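Local structure of G protein coupled receptor (Arabidopsis thaliana, 3T33) at residues V84-F92 with D103-C114; R324-I332 with I374-G382. The protein is a zinc-binding, LanC-like protein that may play a role in abscisic acid signalling in plants. All coordinates share one frame; numbering follows the deposited sequence.

Contact 1 of 2, residues V84-F92 with D103-C114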
loop_
_atom_site.group_PDB
_atom_site.type_symbol
_atom_site.label_atom_id
_atom_site.label_comp_id
_atom_site.label_asym_id
_atom_site.label_seq_id
_atom_site.Cartn_x
_atom_site.Cartn_y
_atom_site.Cartn_z
ATOM N N VAL A 84 -14.500 -3.791 7.848
ATOM C CA VAL A 84 -14.046 -4.711 8.838
ATOM C C VAL A 84 -12.966 -5.647 8.291
ATOM O O VAL A 84 -12.176 -6.198 9.038
ATOM C CB VAL A 84 -15.263 -5.453 9.479
ATOM C CG1 VAL A 84 -14.794 -6.655 10.295
ATOM C CG2 VAL A 84 -16.046 -4.467 10.340
ATOM N N LEU A 85 -12.914 -5.780 6.975
ATOM C CA LEU A 85 -11.871 -6.548 6.365
ATOM C C LEU A 85 -10.471 -5.917 6.632
ATOM O O LEU A 85 -9.490 -6.643 6.747
ATOM C CB LEU A 85 -12.114 -6.741 4.848
ATOM C CG LEU A 85 -11.304 -7.951 4.343
ATOM C CD1 LEU A 85 -11.875 -9.360 4.781
ATOM C CD2 LEU A 85 -11.093 -7.926 2.842
ATOM N N GLY A 86 -10.407 -4.593 6.720
ATOM C CA GLY A 86 -9.197 -3.885 7.179
ATOM C C GLY A 86 -8.699 -4.448 8.494
ATOM O O GLY A 86 -7.516 -4.687 8.678
ATOM N N THR A 87 -9.613 -4.763 9.383
ATOM C CA THR A 87 -9.249 -5.323 10.674
ATOM C C THR A 87 -8.765 -6.741 10.537
ATOM O O THR A 87 -7.714 -7.079 11.110
ATOM C CB THR A 87 -10.459 -5.235 11.641
ATOM O OG1 THR A 87 -10.762 -3.842 11.836
ATOM C CG2 THR A 87 -10.165 -5.889 12.950
ATOM N N ALA A 88 -9.481 -7.570 9.758
ATOM C CA ALA A 88 -9.026 -8.905 9.512
ATOM C C ALA A 88 -7.606 -8.915 8.920
ATOM O O ALA A 88 -6.760 -9.762 9.258
ATOM C CB ALA A 88 -10.015 -9.644 8.528
ATOM N N TYR A 89 -7.346 -8.010 7.990
ATOM C CA TYR A 89 -6.038 -7.990 7.341
ATOM C C TYR A 89 -4.938 -7.603 8.302
ATOM O O TYR A 89 -3.851 -8.151 8.292
ATOM C CB TYR A 89 -6.072 -7.073 6.079
ATOM C CG TYR A 89 -5.025 -7.442 5.065
ATOM C CD1 TYR A 89 -4.606 -8.759 4.865
ATOM C CD2 TYR A 89 -4.365 -6.446 4.360
ATOM C CE1 TYR A 89 -3.576 -9.059 3.936
ATOM C CE2 TYR A 89 -3.373 -6.731 3.458
ATOM C CZ TYR A 89 -2.985 -8.016 3.224
ATOM O OH TYR A 89 -1.955 -8.164 2.283
ATOM N N LEU A 90 -5.239 -6.664 9.157
ATOM C CA LEU A 90 -4.281 -6.255 10.191
ATOM C C LEU A 90 -3.960 -7.458 11.106
ATOM O O LEU A 90 -2.803 -7.652 11.540
ATOM C CB LEU A 90 -4.839 -5.066 10.966
ATOM C CG LEU A 90 -4.016 -4.743 12.256
ATOM C CD1 LEU A 90 -2.557 -4.348 11.931
ATOM C CD2 LEU A 90 -4.740 -3.636 13.091
ATOM N N LEU A 91 -4.998 -8.271 11.387
ATOM C CA LEU A 91 -4.886 -9.463 12.227
ATOM C C LEU A 91 -4.097 -10.520 11.539
ATOM O O LEU A 91 -3.280 -11.235 12.170
ATOM C CB LEU A 91 -6.291 -9.978 12.609
ATOM C CG LEU A 91 -6.854 -9.199 13.803
ATOM C CD1 LEU A 91 -8.320 -9.435 13.886
ATOM C CD2 LEU A 91 -6.182 -9.693 15.081
ATOM N N PHE A 92 -4.358 -10.655 10.241
ATOM C CA PHE A 92 -3.520 -11.514 9.392
ATOM C C PHE A 92 -1.997 -11.093 9.391
ATOM O O PHE A 92 -1.120 -11.927 9.544
ATOM C CB PHE A 92 -4.076 -11.581 7.954
ATOM C CG PHE A 92 -3.378 -12.602 7.103
ATOM C CD1 PHE A 92 -3.526 -13.952 7.361
ATOM C CD2 PHE A 92 -2.537 -12.219 6.081
ATOM C CE1 PHE A 92 -2.830 -14.917 6.616
ATOM C CE2 PHE A 92 -1.826 -13.188 5.329
ATOM C CZ PHE A 92 -2.008 -14.547 5.607
ATOM N N ASP A 103 -4.696 -14.637 16.422
ATOM C CA ASP A 103 -4.789 -13.548 15.438
ATOM C C ASP A 103 -5.437 -14.124 14.139
ATOM O O ASP A 103 -6.276 -13.494 13.556
ATOM C CB ASP A 103 -3.417 -12.912 15.111
ATOM C CG ASP A 103 -2.972 -11.834 16.133
ATOM O OD1 ASP A 103 -3.787 -11.325 16.930
ATOM O OD2 ASP A 103 -1.762 -11.479 16.137
ATOM N N LEU A 104 -4.987 -15.296 13.698
ATOM C CA LEU A 104 -5.506 -15.927 12.490
ATOM C C LEU A 104 -6.975 -16.327 12.635
ATOM O O LEU A 104 -7.771 -16.098 11.739
ATOM C CB LEU A 104 -4.664 -17.132 12.157
ATOM C CG LEU A 104 -5.015 -17.998 10.938
ATOM C CD1 LEU A 104 -4.888 -17.167 9.643
ATOM C CD2 LEU A 104 -4.079 -19.155 10.914
ATOM N N LYS A 105 -7.342 -16.885 13.788
ATOM C CA LYS A 105 -8.728 -17.270 14.047
ATOM C C LYS A 105 -9.603 -16.057 14.042
ATOM O O LYS A 105 -10.683 -16.073 13.492
ATOM C CB LYS A 105 -8.874 -18.045 15.382
ATOM C CG LYS A 105 -8.825 -19.554 15.164
ATOM C CD LYS A 105 -8.245 -20.312 16.348
ATOM C CE LYS A 105 -7.477 -21.547 15.869
ATOM N NZ LYS A 105 -6.124 -21.709 16.585
ATOM N N LEU A 106 -9.156 -15.000 14.684
ATOM C CA LEU A 106 -10.027 -13.870 14.813
ATOM C C LEU A 106 -10.226 -13.307 13.394
ATOM O O LEU A 106 -11.356 -12.933 13.014
ATOM C CB LEU A 106 -9.424 -12.821 15.741
ATOM C CG LEU A 106 -10.429 -11.698 16.016
ATOM C CD1 LEU A 106 -11.731 -12.343 16.576
ATOM C CD2 LEU A 106 -9.865 -10.645 16.978
ATOM N N CYS A 107 -9.101 -13.238 12.657
ATOM C CA CYS A 107 -9.062 -12.921 11.236
ATOM C C CYS A 107 -10.230 -13.572 10.514
ATOM O O CYS A 107 -11.086 -12.886 9.969
ATOM C CB CYS A 107 -7.740 -13.404 10.592
ATOM S SG CYS A 107 -7.723 -13.085 8.757
ATOM N N LEU A 108 -10.261 -14.898 10.566
ATOM C CA LEU A 108 -11.292 -15.675 9.883
ATOM C C LEU A 108 -12.698 -15.410 10.357
ATOM O O LEU A 108 -13.633 -15.480 9.558
ATOM C CB LEU A 108 -11.001 -17.167 9.964
ATOM C CG LEU A 108 -9.914 -17.520 8.960
ATOM C CD1 LEU A 108 -9.404 -18.895 9.269
ATOM C CD2 LEU A 108 -10.414 -17.432 7.546
ATOM N N GLU A 109 -12.847 -15.107 11.638
ATOM C CA GLU A 109 -14.149 -14.712 12.119
ATOM C C GLU A 109 -14.558 -13.379 11.508
ATOM O O GLU A 109 -15.725 -13.213 11.145
ATOM C CB GLU A 109 -14.203 -14.597 13.642
ATOM C CG GLU A 109 -13.717 -15.781 14.349
ATOM C CD GLU A 109 -14.123 -15.779 15.810
ATOM O OE1 GLU A 109 -14.694 -14.762 16.318
ATOM O OE2 GLU A 109 -13.887 -16.847 16.434
ATOM N N ASN A 110 -13.614 -12.428 11.424
ATOM C CA ASN A 110 -13.928 -11.145 10.782
ATOM C C ASN A 110 -14.297 -11.316 9.304
ATOM O O ASN A 110 -15.176 -10.605 8.815
ATOM C CB ASN A 110 -12.749 -10.199 10.851
ATOM C CG ASN A 110 -12.461 -9.696 12.269
ATOM O OD1 ASN A 110 -11.715 -8.743 12.423
ATOM N ND2 ASN A 110 -13.050 -10.310 13.284
ATOM N N VAL A 111 -13.597 -12.235 8.608
ATOM C CA VAL A 111 -13.762 -12.458 7.155
ATOM C C VAL A 111 -15.186 -12.981 6.898
ATOM O O VAL A 111 -15.955 -12.401 6.096
ATOM C CB VAL A 111 -12.710 -13.440 6.579
ATOM C CG1 VAL A 111 -12.916 -13.669 5.110
ATOM C CG2 VAL A 111 -11.283 -12.868 6.744
ATOM N N GLU A 112 -15.521 -14.059 7.615
ATOM C CA GLU A 112 -16.846 -14.650 7.588
ATOM C C GLU A 112 -17.956 -13.618 7.781
ATOM O O GLU A 112 -18.895 -13.589 6.979
ATOM C CB GLU A 112 -16.926 -15.753 8.625
ATOM C CG GLU A 112 -18.321 -16.269 8.924
ATOM C CD GLU A 112 -18.209 -17.606 9.645
ATOM O OE1 GLU A 112 -18.196 -17.614 10.924
ATOM O OE2 GLU A 112 -18.048 -18.641 8.928
ATOM N N ALA A 113 -17.863 -12.772 8.809
ATOM C CA ALA A 113 -18.814 -11.648 8.928
ATOM C C ALA A 113 -18.808 -10.699 7.720
ATOM O O ALA A 113 -19.828 -10.129 7.367
ATOM C CB ALA A 113 -18.617 -10.866 10.199
ATOM N N CYS A 114 -17.664 -10.526 7.077
ATOM C CA CYS A 114 -17.585 -9.593 5.984
ATOM C C CYS A 114 -18.268 -10.225 4.782
ATOM O O CYS A 114 -18.870 -9.529 3.970
ATOM C CB CYS A 114 -16.110 -9.281 5.688
ATOM S SG CYS A 114 -15.366 -8.055 6.861
#
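Leu91 and Asn110 are the two knobs of this helix pair, each set into a hole of four residues on the partner helix. Leu91 fits among Asp103, Leu106, Cys107 and Asn110, its two methyls dividing the work: CD1 lies 3.7 Å from Leu106 CD2, while CD2 meets the carboxylate of Asp103, whose side chain crosses it at about a right angle. Asn110 goes the other way, among Val84, Thr87, Ala88 and Leu91, and its CB comes to 3.6 Å from Ala88 CB. The small Ala88 lets the backbones close up, with its CA only 4.4 Å from that of Cys107.

Further apolar contacts run along the pair. Val111 CG2 touches both Ala88 CB and, at 4.1 Å, Leu85 CD1; at one end the Cys114 sulfur packs against Val84 CB, and at the other Leu104 CD1 meets the edge of the Phe92 ring. With chi1 at -171°, Phe92 swings its ring away from its own N and lays it beside Leu104, both side chains pointing the same way.

The two segments form an antiparallel helical hairpin, axes 8.2 Å apart and 161° between directions, part of the alpha/alpha toroid, a double layer of helices, of LanC-like proteins.

Polar groups mostly look elsewhere. No clear hydrogen bond joins the helices: Asp103 OD1 forms a salt bridge with Lys60, its OD2 bonds Ser94, and Thr87 OG1 pairs with Thr67. Asn110 OD1 is buried without a polar partner, 3.3 Å from the methyl Thr87 CG2.

Contact 2 of 2, residues R324-I332 with I374-G382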
loop_
_atom_site.group_PDB
_atom_site.type_symbol
_atom_site.label_atom_id
_atom_site.label_comp_id
_atom_site.label_asym_id
_atom_site.label_seq_id
_atom_site.Cartn_x
_atom_site.Cartn_y
_atom_site.Cartn_z
ATOM N N ARG A 324 8.449 16.422 1.421
ATOM C CA ARG A 324 7.057 16.872 1.551
ATOM C C ARG A 324 6.105 15.769 2.028
ATOM O O ARG A 324 4.897 16.006 2.111
ATOM C CB ARG A 324 6.561 17.430 0.216
ATOM C CG ARG A 324 7.272 18.727 -0.296
ATOM C CD ARG A 324 7.057 18.908 -1.832
ATOM N NE ARG A 324 5.652 19.176 -2.138
ATOM C CZ ARG A 324 5.135 19.219 -3.361
ATOM N NH1 ARG A 324 5.883 19.031 -4.453
ATOM N NH2 ARG A 324 3.843 19.479 -3.492
ATOM N N GLY A 325 6.644 14.584 2.356
ATOM C CA GLY A 325 5.834 13.386 2.500
ATOM C C GLY A 325 5.349 13.172 3.899
ATOM O O GLY A 325 4.572 12.258 4.171
ATOM N N LEU A 326 5.821 14.006 4.796
ATOM C CA LEU A 326 5.407 13.964 6.191
ATOM C C LEU A 326 4.054 14.704 6.422
ATOM O O LEU A 326 3.953 15.698 7.159
ATOM C CB LEU A 326 6.554 14.507 7.046
ATOM C CG LEU A 326 6.698 14.048 8.490
ATOM C CD1 LEU A 326 6.993 12.526 8.625
ATOM C CD2 LEU A 326 7.824 14.907 9.182
ATOM N N LEU A 327 3.018 14.160 5.791
ATOM C CA LEU A 327 1.662 14.665 5.747
ATOM C C LEU A 327 1.070 14.887 7.133
ATOM O O LEU A 327 1.388 14.143 8.063
ATOM C CB LEU A 327 0.813 13.607 5.022
ATOM C CG LEU A 327 0.556 13.637 3.508
ATOM C CD1 LEU A 327 1.474 14.567 2.745
ATOM C CD2 LEU A 327 0.445 12.277 2.865
ATOM N N LYS A 328 0.137 15.830 7.246
ATOM C CA LYS A 328 -0.595 16.049 8.495
ATOM C C LYS A 328 -1.772 15.077 8.680
ATOM O O LYS A 328 -2.802 15.434 9.253
ATOM C CB LYS A 328 -1.092 17.494 8.576
ATOM C CG LYS A 328 0.007 18.536 8.453
ATOM C CD LYS A 328 -0.437 19.878 9.013
ATOM C CE LYS A 328 0.297 21.028 8.342
ATOM N NZ LYS A 328 0.737 22.055 9.326
ATOM N N ARG A 329 -1.601 13.852 8.191
ATOM C CA ARG A 329 -2.586 12.780 8.314
ATOM C C ARG A 329 -1.829 11.504 8.595
ATOM O O ARG A 329 -0.700 11.311 8.103
ATOM C CB ARG A 329 -3.267 12.624 6.998
ATOM C CG ARG A 329 -3.721 13.940 6.472
ATOM C CD ARG A 329 -4.221 13.816 5.131
ATOM N NE ARG A 329 -4.769 15.102 4.744
ATOM C CZ ARG A 329 -5.480 15.298 3.651
ATOM N NH1 ARG A 329 -5.710 14.270 2.849
ATOM N NH2 ARG A 329 -5.940 16.514 3.371
ATOM N N VAL A 330 -2.462 10.615 9.350
ATOM C CA VAL A 330 -1.787 9.508 9.976
ATOM C C VAL A 330 -1.650 8.294 9.034
ATOM O O VAL A 330 -0.719 7.505 9.197
ATOM C CB VAL A 330 -2.604 9.093 11.234
ATOM C CG1 VAL A 330 -3.921 8.350 10.807
ATOM C CG2 VAL A 330 -1.761 8.208 12.272
ATOM N N GLY A 331 -2.549 8.168 8.042
ATOM C CA GLY A 331 -2.907 6.889 7.456
ATOM C C GLY A 331 -2.131 6.354 6.269
ATOM O O GLY A 331 -1.080 6.845 5.940
ATOM N N ILE A 332 -2.677 5.319 5.642
ATOM C CA ILE A 332 -2.073 4.609 4.562
ATOM C C ILE A 332 -2.336 5.263 3.203
ATOM O O ILE A 332 -1.373 5.537 2.465
ATOM C CB ILE A 332 -2.563 3.155 4.568
ATOM C CG1 ILE A 332 -1.904 2.350 5.700
ATOM C CG2 ILE A 332 -2.340 2.464 3.221
ATOM C CD1 ILE A 332 -0.434 2.028 5.523
ATOM N N ILE A 374 -2.842 14.185 16.832
ATOM C CA ILE A 374 -4.208 13.841 16.440
ATOM C C ILE A 374 -5.190 14.405 17.479
ATOM O O ILE A 374 -6.205 14.990 17.126
ATOM C CB ILE A 374 -4.398 12.307 16.301
ATOM C CG1 ILE A 374 -3.732 11.796 15.036
ATOM C CG2 ILE A 374 -5.884 11.917 16.285
ATOM C CD1 ILE A 374 -3.540 10.305 15.063
ATOM N N SER A 375 -4.883 14.228 18.758
ATOM C CA SER A 375 -5.837 14.629 19.771
ATOM C C SER A 375 -5.937 16.160 19.948
ATOM O O SER A 375 -6.847 16.625 20.625
ATOM C CB SER A 375 -5.596 13.916 21.098
ATOM O OG SER A 375 -5.112 14.823 22.045
ATOM N N GLU A 376 -5.045 16.944 19.341
ATOM C CA GLU A 376 -5.288 18.381 19.279
ATOM C C GLU A 376 -5.471 18.925 17.870
ATOM O O GLU A 376 -5.289 20.126 17.645
ATOM C CB GLU A 376 -4.224 19.171 20.019
ATOM C CG GLU A 376 -2.833 18.996 19.511
ATOM C CD GLU A 376 -1.827 19.385 20.568
ATOM O OE1 GLU A 376 -2.065 19.034 21.771
ATOM O OE2 GLU A 376 -0.812 20.045 20.197
ATOM N N GLY A 377 -5.834 18.035 16.934
ATOM C CA GLY A 377 -6.261 18.415 15.588
ATOM C C GLY A 377 -5.217 18.982 14.625
ATOM O O GLY A 377 -5.597 19.529 13.585
ATOM N N GLN A 378 -3.917 18.863 14.943
ATOM C CA GLN A 378 -2.854 19.204 13.966
ATOM C C GLN A 378 -2.569 18.046 12.990
ATOM O O GLN A 378 -1.996 18.249 11.944
ATOM C CB GLN A 378 -1.533 19.623 14.627
ATOM C CG GLN A 378 -1.600 20.169 16.045
ATOM C CD GLN A 378 -0.213 20.563 16.544
ATOM O OE1 GLN A 378 0.641 21.014 15.753
ATOM N NE2 GLN A 378 0.027 20.391 17.854
ATOM N N MET A 379 -2.948 16.833 13.369
ATOM C CA MET A 379 -2.919 15.676 12.471
ATOM C C MET A 379 -4.335 15.089 12.370
ATOM O O MET A 379 -5.025 14.864 13.366
ATOM C CB MET A 379 -1.907 14.599 12.930
ATOM C CG MET A 379 -1.814 13.341 11.999
ATOM S SD MET A 379 -0.564 12.088 12.501
ATOM C CE MET A 379 0.937 12.932 12.049
ATOM N N HIS A 380 -4.754 14.884 11.136
ATOM C CA HIS A 380 -6.039 14.352 10.875
ATOM C C HIS A 380 -5.942 12.824 11.094
ATOM O O HIS A 380 -5.004 12.176 10.633
ATOM C CB HIS A 380 -6.403 14.709 9.449
ATOM C CG HIS A 380 -7.780 14.296 9.081
ATOM N ND1 HIS A 380 -8.054 13.079 8.495
ATOM C CD2 HIS A 380 -8.971 14.909 9.262
ATOM C CE1 HIS A 380 -9.357 12.979 8.291
ATOM N NE2 HIS A 380 -9.937 14.066 8.768
ATOM N N GLY A 381 -6.874 12.262 11.855
ATOM C CA GLY A 381 -6.775 10.851 12.189
ATOM C C GLY A 381 -7.532 9.883 11.289
ATOM O O GLY A 381 -7.725 8.728 11.657
ATOM N N GLY A 382 -7.952 10.339 10.108
ATOM C CA GLY A 382 -8.898 9.572 9.245
ATOM C C GLY A 382 -10.403 9.784 9.553
ATOM O O GLY A 382 -10.803 9.958 10.721
#
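His380 and Lys328 are joined by the straighter of the two backbone hydrogen bonds: His380 N donates to Lys328 O at 2.8 Å, with 168° at the hydrogen and the donor tilted 23° out of the carbonyl plane. Two residues on, Val330 N returns a bond to His380 O at 3.2 Å, more bent at the hydrogen, although the nitrogen sits nearly along the C=O axis. Arg329 and His380 thus make a single beta bridge between two loops, in a protein with no regular strand. Each oxygen has one N-H donor and one weaker CA-H contact, Met379 CA to Lys328 O at 3.2 Å and Arg329 CA to His380 O at 3.4 Å.

Val330 and Met379 pack beside the bridge, crossing at about a right angle, with the sulfur SD 3.8 Å from Val330 CB. Extended through CG and turned only at chi3 (-73°), Met379 runs past Lys328 O before its sulfur reaches Val330. The CG2 branch of Val330 meets Ile374 CD1 at 3.9 Å, while Met379 also rests on Ile336, Phe365 and Leu373. The aliphatic part of Lys328 lies against Gln378 O.

Val330 O takes the hydroxyl of Ser337, just beyond the zinc ligands Cys333 and His334, and backbone bonds pair Val330 with Ser337, Arg329 with Ile336 and Met379 with Leu373. Arg329 leans on His334, and its CG touches His380 CB at 4.1 Å. Because the bridge uses main-chain groups, the Arg329 guanidinium stays outside it; that side chain lies about 7 Å from the zinc ion at its nearest, where its charge could influence the electrostatics around the metal.

Overall arrangement
Contact 1 closes before contact 2 opens along the chain, and both belong to the same LanC-like domain. Their centres are 26 Å apart and their nearest atoms about 9 Å, so they do not touch and share no helix. Contact 1 joins consecutive helices, 84-98 and 101-118, across a short turn. Contact 2 instead connects the loop between helices 308-324 and 336-350 with the last turn of helix 353-375 and the loop after it, over 41 intervening residues that are mostly helical. Contact 1, buried and away from the zinc, builds part of the helical wall; contact 2 ties together loops beside the metal site, the first of them leading directly into the ligands Cys333 and His334.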